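Local coordinates for protein mitochondrial enolase superfamily member 1 (Homo sapiens, PDB 4A35) that catalyses the magnesium-dependent dehydration of L-fuconate to 2-keto-3-deoxy-L-fuconate, a step in L-fucose catabolism, at residues A37-I42 with M419-V424; S8-R13 with C68-L73; K267-K272 with V296-G301. One frame throughout, in Å; residues are numbered along the deposited sequence.

Contact 1: A37-I42 with M419-V424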
ATOM      1  N   ALA A  37      -5.347 -14.999 -10.866  1.00 16.65           N
ATOM      2  CA  ALA A  37      -6.164 -14.746  -9.695  1.00 15.82           C
ATOM      3  C   ALA A  37      -5.835 -15.689  -8.562  1.00 19.33           C
ATOM      4  O   ALA A  37      -5.443 -16.854  -8.784  1.00 19.81           O
ATOM      5  CB  ALA A  37      -7.664 -14.920 -10.060  1.00 16.44           C
ATOM      6  N   ALA A  38      -5.994 -15.185  -7.335  1.00 14.73           N
ATOM      7  CA  ALA A  38      -6.024 -16.056  -6.143  1.00 14.70           C
ATOM      8  C   ALA A  38      -7.515 -16.450  -6.023  1.00 20.43           C
ATOM      9  O   ALA A  38      -8.379 -15.565  -5.873  1.00 21.66           O
ATOM     10  CB  ALA A  38      -5.527 -15.297  -4.909  1.00 15.05           C
ATOM     11  N   TYR A  39      -7.829 -17.722  -6.244  1.00 16.32           N
ATOM     12  CA  TYR A  39      -9.234 -18.188  -6.263  1.00 15.16           C
ATOM     13  C   TYR A  39      -9.551 -18.856  -4.963  1.00 20.25           C
ATOM     14  O   TYR A  39      -8.921 -19.874  -4.614  1.00 20.19           O
ATOM     15  CB  TYR A  39      -9.452 -19.155  -7.430  1.00 16.15           C
ATOM     16  CG  TYR A  39     -10.884 -19.638  -7.547  1.00 17.02           C
ATOM     17  CD1 TYR A  39     -11.932 -18.732  -7.759  1.00 20.37           C
ATOM     18  CD2 TYR A  39     -11.187 -20.995  -7.514  1.00 17.77           C
ATOM     19  CE1 TYR A  39     -13.244 -19.167  -7.916  1.00 21.69           C
ATOM     20  CE2 TYR A  39     -12.509 -21.445  -7.636  1.00 19.63           C
ATOM     21  CZ  TYR A  39     -13.530 -20.524  -7.877  1.00 20.16           C
ATOM     22  OH  TYR A  39     -14.833 -20.937  -8.032  1.00 21.51           O
ATOM     23  N   VAL A  40     -10.543 -18.284  -4.247  1.00 16.13           N
ATOM     24  CA  VAL A  40     -10.965 -18.733  -2.935  1.00 15.39           C
ATOM     25  C   VAL A  40     -12.305 -19.455  -3.004  1.00 20.90           C
ATOM     26  O   VAL A  40     -13.255 -18.927  -3.596  1.00 19.00           O
ATOM     27  CB  VAL A  40     -11.057 -17.507  -1.970  1.00 18.18           C
ATOM     28  CG1 VAL A  40     -11.560 -17.939  -0.579  1.00 17.85           C
ATOM     29  CG2 VAL A  40      -9.713 -16.771  -1.874  1.00 17.82           C
ATOM     30  N   VAL A  41     -12.415 -20.585  -2.293  1.00 20.23           N
ATOM     31  CA  VAL A  41     -13.685 -21.289  -2.147  1.00 18.86           C
ATOM     32  C   VAL A  41     -13.924 -21.567  -0.656  1.00 22.38           C
ATOM     33  O   VAL A  41     -13.080 -22.146   0.040  1.00 21.37           O
ATOM     34  CB  VAL A  41     -13.812 -22.561  -3.018  1.00 20.10           C
ATOM     35  CG1 VAL A  41     -15.175 -23.259  -2.823  1.00 21.21           C
ATOM     36  CG2 VAL A  41     -13.566 -22.247  -4.490  1.00 19.12           C
ATOM     37  N   ILE A  42     -15.085 -21.142  -0.168  1.00 20.02           N
ATOM     38  CA  ILE A  42     -15.450 -21.424   1.227  1.00 20.28           C
ATOM     39  C   ILE A  42     -16.694 -22.295   1.212  1.00 24.45           C
ATOM     40  O   ILE A  42     -17.599 -22.105   0.372  1.00 22.81           O
ATOM     41  CB  ILE A  42     -15.633 -20.166   2.134  1.00 22.83           C
ATOM     42  CG1 ILE A  42     -16.823 -19.293   1.656  1.00 24.38           C
ATOM     43  CG2 ILE A  42     -14.303 -19.382   2.265  1.00 21.76           C
ATOM     44  CD1 ILE A  42     -17.109 -17.953   2.566  1.00 26.60           C
ATOM     45  N   MET A 419     -15.689 -20.002 -10.671  1.00 18.95           N
ATOM     46  CA  MET A 419     -14.966 -20.416 -11.862  1.00 18.46           C
ATOM     47  C   MET A 419     -15.270 -21.854 -12.165  1.00 23.42           C
ATOM     48  O   MET A 419     -15.596 -22.635 -11.268  1.00 25.61           O
ATOM     49  CB  MET A 419     -13.462 -20.186 -11.709  1.00 19.28           C
ATOM     50  CG  MET A 419     -13.141 -18.689 -11.581  1.00 20.24           C
ATOM     51  SD  MET A 419     -11.341 -18.345 -11.456  1.00 24.00           S
ATOM     52  CE  MET A 419     -10.851 -18.532 -13.243  1.00 23.14           C
ATOM     53  N   LYS A 420     -15.106 -22.227 -13.428  1.00 20.30           N
ATOM     54  CA  LYS A 420     -15.245 -23.604 -13.869  1.00 20.81           C
ATOM     55  C   LYS A 420     -14.071 -24.426 -13.276  1.00 23.65           C
ATOM     56  O   LYS A 420     -12.901 -24.058 -13.466  1.00 21.23           O
ATOM     57  CB  LYS A 420     -15.270 -23.681 -15.414  1.00 24.56           C
ATOM     58  CG  LYS A 420     -16.538 -23.105 -16.034  1.00 25.09           C
ATOM     59  CD  LYS A 420     -16.485 -23.213 -17.528  1.00 27.48           C
ATOM     60  CE  LYS A 420     -17.679 -22.501 -18.156  1.00 29.54           C
ATOM     61  NZ  LYS A 420     -17.515 -22.430 -19.627  1.00 29.76           N
ATOM     62  N   GLU A 421     -14.384 -25.489 -12.513  1.00 21.40           N
ATOM     63  CA  GLU A 421     -13.327 -26.291 -11.889  1.00 22.93           C
ATOM     64  C   GLU A 421     -12.347 -26.866 -12.917  1.00 26.95           C
ATOM     65  O   GLU A 421     -11.164 -26.878 -12.613  1.00 26.27           O
ATOM     66  CB  GLU A 421     -13.877 -27.356 -10.928  1.00 24.88           C
ATOM     67  CG  GLU A 421     -14.267 -26.713  -9.594  1.00 22.62           C
ATOM     68  CD  GLU A 421     -13.111 -26.220  -8.731  1.00 29.02           C
ATOM     69  OE1 GLU A 421     -12.092 -26.939  -8.646  1.00 25.78           O
ATOM     70  OE2 GLU A 421     -13.220 -25.126  -8.133  1.00 26.50           O
ATOM     71  N   GLU A 422     -12.807 -27.283 -14.136  1.00 24.85           N
ATOM     72  CA  GLU A 422     -11.889 -27.759 -15.198  1.00 24.80           C
ATOM     73  C   GLU A 422     -10.882 -26.620 -15.579  1.00 26.43           C
ATOM     74  O   GLU A 422      -9.668 -26.888 -15.653  1.00 25.16           O
ATOM     75  CB  GLU A 422     -12.671 -28.259 -16.437  1.00 26.69           C
ATOM     76  N   SER A 423     -11.367 -25.366 -15.729  1.00 23.37           N
ATOM     77  CA  SER A 423     -10.521 -24.183 -16.006  1.00 23.33           C
ATOM     78  C   SER A 423      -9.520 -23.940 -14.875  1.00 25.09           C
ATOM     79  O   SER A 423      -8.345 -23.704 -15.134  1.00 22.97           O
ATOM     80  CB  SER A 423     -11.367 -22.928 -16.199  1.00 24.92           C
ATOM     81  OG  SER A 423     -12.130 -23.079 -17.379  1.00 27.78           O
ATOM     82  N   VAL A 424      -9.982 -23.992 -13.605  1.00 21.84           N
ATOM     83  CA  VAL A 424      -9.076 -23.761 -12.463  1.00 21.47           C
ATOM     84  C   VAL A 424      -7.929 -24.798 -12.449  1.00 23.94           C
ATOM     85  O   VAL A 424      -6.737 -24.437 -12.427  1.00 22.83           O
ATOM     86  CB  VAL A 424      -9.882 -23.800 -11.139  1.00 23.24           C
ATOM     87  CG1 VAL A 424      -8.957 -23.806  -9.917  1.00 22.07           C
ATOM     88  CG2 VAL A 424     -10.879 -22.642 -11.083  1.00 22.04           C
TER
HETATM   89  O   HOH W   1     -15.212 -23.463  -8.412  1.00 23.63           O

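Contact 2: S8-R13 with C68-L73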
ATOM      1  N   SER A   8     -16.907 -23.950   7.342  1.00 25.90           N
ATOM      2  CA  SER A   8     -16.176 -25.126   7.795  1.00 26.15           C
ATOM      3  C   SER A   8     -14.870 -25.340   7.072  1.00 29.94           C
ATOM      4  O   SER A   8     -13.964 -25.943   7.650  1.00 31.52           O
ATOM      5  CB  SER A   8     -17.056 -26.367   7.634  1.00 30.13           C
ATOM      6  OG  SER A   8     -17.526 -26.435   6.299  1.00 36.49           O
ATOM      7  N   ARG A   9     -14.773 -24.909   5.798  1.00 24.89           N
ATOM      8  CA  ARG A   9     -13.579 -25.088   4.962  1.00 25.39           C
ATOM      9  C   ARG A   9     -13.281 -23.863   4.126  1.00 24.70           C
ATOM     10  O   ARG A   9     -14.187 -23.134   3.722  1.00 23.36           O
ATOM     11  CB  ARG A   9     -13.722 -26.295   3.995  1.00 28.53           C
ATOM     12  CG  ARG A   9     -14.013 -27.660   4.627  1.00 51.12           C
ATOM     13  CD  ARG A   9     -15.178 -28.342   3.927  1.00 69.56           C
ATOM     14  NE  ARG A   9     -16.085 -29.009   4.871  1.00 85.85           N
ATOM     15  CZ  ARG A   9     -17.393 -29.176   4.680  1.00 98.32           C
ATOM     16  NH1 ARG A   9     -17.976 -28.721   3.578  1.00 79.88           N
ATOM     17  NH2 ARG A   9     -18.130 -29.789   5.598  1.00 87.65           N
ATOM     18  N   LEU A  10     -11.999 -23.661   3.851  1.00 21.70           N
ATOM     19  CA  LEU A  10     -11.539 -22.609   2.949  1.00 22.01           C
ATOM     20  C   LEU A  10     -10.401 -23.205   2.113  1.00 26.57           C
ATOM     21  O   LEU A  10      -9.476 -23.818   2.663  1.00 25.88           O
ATOM     22  CB  LEU A  10     -11.065 -21.350   3.708  1.00 21.48           C
ATOM     23  CG  LEU A  10     -10.568 -20.150   2.833  1.00 24.54           C
ATOM     24  CD1 LEU A  10     -10.848 -18.822   3.511  1.00 24.35           C
ATOM     25  CD2 LEU A  10      -9.018 -20.256   2.484  1.00 25.92           C
ATOM     26  N   SER A  11     -10.438 -22.964   0.828  1.00 22.64           N
ATOM     27  CA  SER A  11      -9.345 -23.324  -0.063  1.00 22.33           C
ATOM     28  C   SER A  11      -8.974 -22.078  -0.869  1.00 22.50           C
ATOM     29  O   SER A  11      -9.824 -21.217  -1.142  1.00 18.89           O
ATOM     30  CB  SER A  11      -9.713 -24.512  -0.964  1.00 23.33           C
ATOM     31  OG  SER A  11     -10.597 -24.127  -2.006  1.00 26.05           O
ATOM     32  N   VAL A  12      -7.703 -21.978  -1.225  1.00 18.08           N
ATOM     33  CA  VAL A  12      -7.224 -20.881  -2.051  1.00 17.04           C
ATOM     34  C   VAL A  12      -6.183 -21.456  -2.980  1.00 21.89           C
ATOM     35  O   VAL A  12      -5.284 -22.179  -2.529  1.00 20.75           O
ATOM     36  CB  VAL A  12      -6.723 -19.637  -1.249  1.00 19.32           C
ATOM     37  CG1 VAL A  12      -5.714 -20.021  -0.126  1.00 18.43           C
ATOM     38  CG2 VAL A  12      -6.161 -18.578  -2.185  1.00 19.11           C
ATOM     39  N   ARG A  13      -6.316 -21.118  -4.273  1.00 19.13           N
ATOM     40  CA  ARG A  13      -5.452 -21.633  -5.315  1.00 19.53           C
ATOM     41  C   ARG A  13      -4.941 -20.515  -6.206  1.00 21.89           C
ATOM     42  O   ARG A  13      -5.629 -19.535  -6.463  1.00 21.34           O
ATOM     43  CB  ARG A  13      -6.209 -22.708  -6.131  1.00 17.02           C
ATOM     44  CG  ARG A  13      -6.475 -24.032  -5.313  1.00 17.05           C
ATOM     45  CD  ARG A  13      -7.401 -24.947  -6.091  1.00 23.47           C
ATOM     46  NE  ARG A  13      -8.777 -24.407  -6.036  1.00 22.32           N
ATOM     47  CZ  ARG A  13      -9.844 -24.968  -6.583  1.00 25.78           C
ATOM     48  NH1 ARG A  13      -9.720 -26.078  -7.328  1.00 19.40           N
ATOM     49  NH2 ARG A  13     -11.045 -24.402  -6.437  1.00 19.48           N
ATOM     50  N   CYS A  68      -0.558 -16.747   0.008  1.00 18.97           N
ATOM     51  CA  CYS A  68       0.015 -16.791   1.355  1.00 20.28           C
ATOM     52  C   CYS A  68      -0.777 -15.914   2.352  1.00 20.09           C
ATOM     53  O   CYS A  68      -1.067 -16.325   3.486  1.00 19.20           O
ATOM     54  CB  CYS A  68       1.474 -16.343   1.307  1.00 21.52           C
ATOM     55  SG  CYS A  68       2.388 -16.740   2.812  1.00 25.19           S
ATOM     56  N   ALA A  69      -1.128 -14.711   1.902  1.00 15.89           N
ATOM     57  CA  ALA A  69      -1.834 -13.755   2.755  1.00 16.28           C
ATOM     58  C   ALA A  69      -3.300 -14.208   2.960  1.00 18.37           C
ATOM     59  O   ALA A  69      -3.832 -13.999   4.066  1.00 16.99           O
ATOM     60  CB  ALA A  69      -1.772 -12.358   2.133  1.00 16.70           C
ATOM     61  N   VAL A  70      -3.920 -14.875   1.951  1.00 15.76           N
ATOM     62  CA  VAL A  70      -5.269 -15.442   2.133  1.00 15.30           C
ATOM     63  C   VAL A  70      -5.168 -16.503   3.291  1.00 17.80           C
ATOM     64  O   VAL A  70      -5.987 -16.496   4.217  1.00 17.84           O
ATOM     65  CB  VAL A  70      -5.902 -16.027   0.841  1.00 17.34           C
ATOM     66  CG1 VAL A  70      -7.205 -16.820   1.191  1.00 16.86           C
ATOM     67  CG2 VAL A  70      -6.209 -14.893  -0.163  1.00 15.67           C
ATOM     68  N   ASN A  71      -4.149 -17.386   3.244  1.00 16.37           N
ATOM     69  CA  ASN A  71      -3.907 -18.385   4.302  1.00 15.94           C
ATOM     70  C   ASN A  71      -3.730 -17.727   5.682  1.00 19.78           C
ATOM     71  O   ASN A  71      -4.239 -18.276   6.669  1.00 20.50           O
ATOM     72  CB  ASN A  71      -2.708 -19.302   3.940  1.00 18.55           C
ATOM     73  CG  ASN A  71      -3.101 -20.269   2.828  1.00 28.11           C
ATOM     74  OD1 ASN A  71      -4.253 -20.727   2.772  1.00 27.97           O
ATOM     75  ND2 ASN A  71      -2.171 -20.636   1.940  1.00 24.61           N
ATOM     76  N   ALA A  72      -3.066 -16.534   5.757  1.00 16.45           N
ATOM     77  CA  ALA A  72      -2.901 -15.788   7.019  1.00 17.13           C
ATOM     78  C   ALA A  72      -4.233 -15.264   7.532  1.00 20.41           C
ATOM     79  O   ALA A  72      -4.418 -15.147   8.751  1.00 18.65           O
ATOM     80  CB  ALA A  72      -1.899 -14.632   6.829  1.00 17.18           C
ATOM     81  N   LEU A  73      -5.166 -14.937   6.626  1.00 17.14           N
ATOM     82  CA  LEU A  73      -6.457 -14.404   7.063  1.00 18.17           C
ATOM     83  C   LEU A  73      -7.493 -15.467   7.366  1.00 21.73           C
ATOM     84  O   LEU A  73      -8.494 -15.171   8.033  1.00 20.22           O
ATOM     85  CB  LEU A  73      -7.034 -13.492   5.955  1.00 16.54           C
ATOM     86  CG  LEU A  73      -6.325 -12.143   5.771  1.00 19.43           C
ATOM     87  CD1 LEU A  73      -6.660 -11.534   4.398  1.00 19.69           C
ATOM     88  CD2 LEU A  73      -6.622 -11.196   6.932  1.00 20.89           C
TER
HETATM   89  O   HOH W   2      -3.346 -22.952   0.190  1.00 38.31           O

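Contact 3: K267-K272 with V296-G301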
ATOM      1  N   LYS A 267      -0.086  17.200 -26.544  1.00 23.14           N
ATOM      2  CA  LYS A 267       0.207  16.693 -27.894  1.00 24.45           C
ATOM      3  C   LYS A 267      -0.873  15.685 -28.378  1.00 27.81           C
ATOM      4  O   LYS A 267      -1.080  15.525 -29.597  1.00 28.35           O
ATOM      5  CB  LYS A 267       1.602  16.060 -27.909  1.00 26.75           C
ATOM      6  CG  LYS A 267       2.675  17.148 -27.823  1.00 36.08           C
ATOM      7  CD  LYS A 267       3.989  16.588 -27.399  1.00 51.37           C
ATOM      8  CE  LYS A 267       5.116  17.581 -27.503  1.00 69.11           C
ATOM      9  NZ  LYS A 267       6.362  17.039 -26.886  1.00 75.91           N
ATOM     10  N   LEU A 268      -1.520  14.974 -27.427  1.00 23.18           N
ATOM     11  CA  LEU A 268      -2.586  13.989 -27.766  1.00 22.24           C
ATOM     12  C   LEU A 268      -3.999  14.615 -27.743  1.00 24.92           C
ATOM     13  O   LEU A 268      -4.976  13.951 -28.115  1.00 21.99           O
ATOM     14  CB  LEU A 268      -2.549  12.779 -26.795  1.00 22.03           C
ATOM     15  CG  LEU A 268      -1.320  11.888 -26.913  1.00 24.68           C
ATOM     16  CD1 LEU A 268      -1.342  10.772 -25.884  1.00 24.70           C
ATOM     17  CD2 LEU A 268      -1.071  11.416 -28.392  1.00 24.23           C
ATOM     18  N   ALA A 269      -4.118  15.891 -27.282  1.00 22.86           N
ATOM     19  CA  ALA A 269      -5.415  16.531 -27.174  1.00 22.89           C
ATOM     20  C   ALA A 269      -6.139  16.653 -28.525  1.00 27.83           C
ATOM     21  O   ALA A 269      -7.381  16.649 -28.538  1.00 28.80           O
ATOM     22  CB  ALA A 269      -5.273  17.910 -26.530  1.00 24.18           C
ATOM     23  N   LYS A 270      -5.390  16.649 -29.658  1.00 24.71           N
ATOM     24  CA  LYS A 270      -5.992  16.751 -30.998  1.00 25.89           C
ATOM     25  C   LYS A 270      -6.949  15.570 -31.263  1.00 29.86           C
ATOM     26  O   LYS A 270      -7.857  15.716 -32.055  1.00 30.23           O
ATOM     27  CB  LYS A 270      -4.919  16.845 -32.100  1.00 28.02           C
ATOM     28  CG  LYS A 270      -3.955  15.638 -32.191  1.00 31.99           C
ATOM     29  CD  LYS A 270      -2.842  15.936 -33.201  1.00 34.92           C
ATOM     30  CE  LYS A 270      -1.742  14.906 -33.239  1.00 43.79           C
ATOM     31  NZ  LYS A 270      -0.672  15.307 -34.216  1.00 52.77           N
ATOM     32  N   PHE A 271      -6.762  14.432 -30.569  1.00 24.09           N
ATOM     33  CA  PHE A 271      -7.618  13.254 -30.760  1.00 23.87           C
ATOM     34  C   PHE A 271      -8.929  13.376 -29.953  1.00 26.13           C
ATOM     35  O   PHE A 271      -9.791  12.493 -30.031  1.00 25.54           O
ATOM     36  CB  PHE A 271      -6.845  11.957 -30.410  1.00 24.93           C
ATOM     37  CG  PHE A 271      -5.614  11.815 -31.283  1.00 25.80           C
ATOM     38  CD1 PHE A 271      -5.730  11.590 -32.659  1.00 30.30           C
ATOM     39  CD2 PHE A 271      -4.337  11.935 -30.737  1.00 25.78           C
ATOM     40  CE1 PHE A 271      -4.593  11.485 -33.466  1.00 31.33           C
ATOM     41  CE2 PHE A 271      -3.204  11.817 -31.536  1.00 28.32           C
ATOM     42  CZ  PHE A 271      -3.335  11.591 -32.906  1.00 29.06           C
ATOM     43  N   LYS A 272      -9.101  14.503 -29.235  1.00 23.50           N
ATOM     44  CA  LYS A 272     -10.285  14.803 -28.419  1.00 23.82           C
ATOM     45  C   LYS A 272     -10.663  13.633 -27.484  1.00 25.49           C
ATOM     46  O   LYS A 272     -11.818  13.144 -27.491  1.00 24.81           O
ATOM     47  CB  LYS A 272     -11.507  15.224 -29.271  1.00 25.51           C
ATOM     48  CG  LYS A 272     -11.218  16.316 -30.317  1.00 33.01           C
ATOM     49  CD  LYS A 272     -10.724  17.598 -29.691  1.00 36.07           C
ATOM     50  CE  LYS A 272     -10.776  18.747 -30.690  1.00 41.81           C
ATOM     51  NZ  LYS A 272      -9.929  19.886 -30.240  1.00 49.40           N
ATOM     52  N   VAL A 296      -8.423  20.183 -17.901  1.00 34.57           N
ATOM     53  CA  VAL A 296      -9.885  20.454 -18.006  1.00 36.22           C
ATOM     54  C   VAL A 296     -10.137  21.682 -18.982  1.00 42.75           C
ATOM     55  O   VAL A 296     -11.047  21.557 -19.817  1.00 43.73           O
ATOM     56  CB  VAL A 296     -10.572  20.527 -16.603  1.00 38.85           C
ATOM     57  CG1 VAL A 296     -11.984  21.106 -16.675  1.00 39.84           C
ATOM     58  CG2 VAL A 296     -10.611  19.116 -15.989  1.00 36.82           C
ATOM     59  N   PRO A 297      -9.232  22.707 -19.056  1.00 39.73           N
ATOM     60  CA  PRO A 297      -9.359  23.773 -20.084  1.00 40.39           C
ATOM     61  C   PRO A 297      -9.216  23.298 -21.556  1.00 42.59           C
ATOM     62  O   PRO A 297      -9.692  23.970 -22.482  1.00 42.53           O
ATOM     63  CB  PRO A 297      -8.187  24.709 -19.748  1.00 43.18           C
ATOM     64  CG  PRO A 297      -7.924  24.486 -18.290  1.00 46.92           C
ATOM     65  CD  PRO A 297      -8.100  22.999 -18.151  1.00 41.88           C
ATOM     66  N   LEU A 298      -8.549  22.150 -21.783  1.00 35.60           N
ATOM     67  CA  LEU A 298      -8.433  21.532 -23.114  1.00 33.56           C
ATOM     68  C   LEU A 298      -9.647  20.618 -23.369  1.00 33.28           C
ATOM     69  O   LEU A 298      -9.733  19.991 -24.420  1.00 32.82           O
ATOM     70  CB  LEU A 298      -7.127  20.723 -23.241  1.00 32.40           C
ATOM     71  CG  LEU A 298      -5.807  21.463 -23.134  1.00 37.75           C
ATOM     72  CD1 LEU A 298      -4.664  20.494 -23.207  1.00 34.71           C
ATOM     73  CD2 LEU A 298      -5.683  22.544 -24.237  1.00 44.35           C
ATOM     74  N   GLY A 299     -10.550  20.525 -22.395  1.00 27.48           N
ATOM     75  CA  GLY A 299     -11.736  19.671 -22.498  1.00 26.99           C
ATOM     76  C   GLY A 299     -11.501  18.206 -22.145  1.00 27.09           C
ATOM     77  O   GLY A 299     -12.321  17.354 -22.478  1.00 26.49           O
ATOM     78  N   ILE A 300     -10.368  17.902 -21.493  1.00 23.07           N
ATOM     79  CA  ILE A 300      -9.984  16.552 -21.106  1.00 20.02           C
ATOM     80  C   ILE A 300     -10.116  16.379 -19.572  1.00 23.02           C
ATOM     81  O   ILE A 300      -9.450  17.088 -18.813  1.00 22.52           O
ATOM     82  CB  ILE A 300      -8.550  16.207 -21.574  1.00 22.19           C
ATOM     83  CG1 ILE A 300      -8.383  16.503 -23.106  1.00 22.55           C
ATOM     84  CG2 ILE A 300      -8.228  14.715 -21.257  1.00 22.94           C
ATOM     85  CD1 ILE A 300      -6.959  16.555 -23.512  1.00 28.26           C
ATOM     86  N   GLY A 301     -10.902  15.380 -19.172  1.00 19.67           N
ATOM     87  CA  GLY A 301     -11.101  15.083 -17.752  1.00 19.33           C
ATOM     88  C   GLY A 301     -10.031  14.105 -17.310  1.00 23.99           C
ATOM     89  O   GLY A 301      -9.418  13.406 -18.141  1.00 22.32           O
TER
HETATM   90  O   HOH W   3      -8.769  18.012 -26.243  1.00 36.62           O

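Contact 1: A37-I42 with M419-V424
Tyr39 carries the contact from strand 37-42. Its CB points toward 419-424, and with CG swung opposite the backbone N (chi1 -178°) the ring reaches out to the chain just ahead of helix 421-427. Met419 lies along it, running the opposite way. Met419 CB sits over one ring face, 4.2 Å from the Tyr39 ring centroid, in a CH-pi contact. Met419 SD approaches the same ring obliquely, also 4.2 Å from the centroid, as a Met-aromatic contact. Val424 CG2 meets Tyr39 CD2 at 3.9 Å. Glu421 comes in at the ring edge, with OE2 3.8 Å from Tyr39 CE2.

The hydroxyl gives the contact its direct hydrogen bond. Met419 N donates to Tyr39 OH over 2.9 Å, at a nearly straight 173°. A water 2.6 Å from Tyr39 OH also lies within hydrogen-bonding reach of Glu421 OE2 and Met419 O, which may share its protons with other acceptors. The other carboxylate oxygen, Glu421 OE1, makes a salt bridge to Arg13 of strand 7-16. A phenylalanine in place of Tyr39 would probably leave the Met419 N-H without its acceptor and the water without one of its anchors.

Farther along the strand, Val40 and Ile42 face the other way and pack on helix 110-131. The strand thus joins that helix to the C-terminal segment.

The chemistry is mixed. Met419 and Val424 pack against the ring, and a carboxylate oxygen lies at its edge. The hydroxyl of this buried residue meets a backbone N-H and a water. This probably holds the ring in place, and ties the N-terminal domain to the C-terminal part of the chain.

Contact 2: S8-R13 with C68-L73
Val12 and Val70 meet branch to branch, and their side chains cross at a slant. Val70 CG1 is the contacting methyl. It nestles against the fork of Val12, touching Val12 CB and both methyls: it is 3.8 Å from Val12 CB and from Val12 CG1, and 3.9 Å from Val12 CG2. The Val12 torsion explains the fit: chi1 of 50° places CG1 between the backbone N and the carbonyl carbon, and turns both methyls to the helix.

Leu10 is two residues back on the same face of the strand. Its CD2 touches the same Val70 methyl from farther along, with Leu10 CD2 4.1 Å from Val70 CG1. Val70 therefore packs against two successive inward side chains, while Ser11 between them points away.

Asn71 flanks this patch at its more exposed border. Its CB does not aim at the strand, but the amide end bends back, and Asn71 OD1 comes 3.3 Å from Val12 CG1. Asn71 ND2 donates to a water 3.1 Å away, which in turn gives a weak bond to Val12 O. No direct hydrogen bond joins the two segments.

The axes of 8-13 and 68-73 run nearly antiparallel, at 168°, and approach to 8.8 Å. Val70 also touches Ala115 of helix 110-131, and Cys68 and Ala69 pack on Val65 of the second subunit. A three-stranded antiparallel sheet with helices laid on one face is characteristic of the N-terminal domain of the mandelate racemase/muconate lactonizing enzyme family.

Contact 3: K267-K272 with V296-G301
This is a small apolar contact, with a water bridge, between two helix-to-strand connections of the TIM-barrel-like C-terminal domain. Residues 267-272 lead from helix 258-268 toward strand 275-277. Residues 296-301 follow helix 285-295 and lead to strand 301-304. The two strands are parallel neighbours, and Gly301 makes backbone hydrogen bonds with Leu274 and Ile276. The contact lies at the ends where the strands begin, whereas in this fold the active site gathers at the ends where they finish.

Ala269 is the centre of the packing. Its CB points at the other connection and meets two side chains. Ile300 CD1 is the closer, 3.7 Å from Ala269 CB. Ile300 has CG1 opposite its carbonyl carbon (chi1 -52°), and from there its extended chain carries CD1 across to the alanine. Leu298 CD1 comes less closely, 4.3 Å from Ala269 CB, at the exposed side of the contact. Ile300 itself is buried and also packs on Pro273.

Both connections contain short 3-10 turns. In the first, Lys272 N bonds back to Ala269 O over 2.8 Å. In the second, Gly299 N bonds to Val296 O, and Gly299 then takes a positive phi before the chain enters the strand.

The carbonyl of Ala269 has a second partner. One water donates to Ala269 O at 3.0 Å and to Leu298 O at 2.9 Å, joining the two turns through their backbones.

From the N terminus, residues 8-13 open contact 2 and residues 37-42 open contact 1. Residues 68-73 then close contact 2 while contact 1 is still open, so the two cross. Contact 3 opens at 267-272 and closes at 296-301, nested inside the long loop of contact 1, which ends at 419-424. Contacts 1 and 2 adjoin through neighbouring strands of one sheet, with Tyr39 N probably hydrogen-bonded to Arg13 O. Together they join that sheet to a helix of its own domain and to the C-terminal segment. Contact 3 lies across the chain's centre, about 42 Å from contact 1 between centres, and links two connections within the barrel.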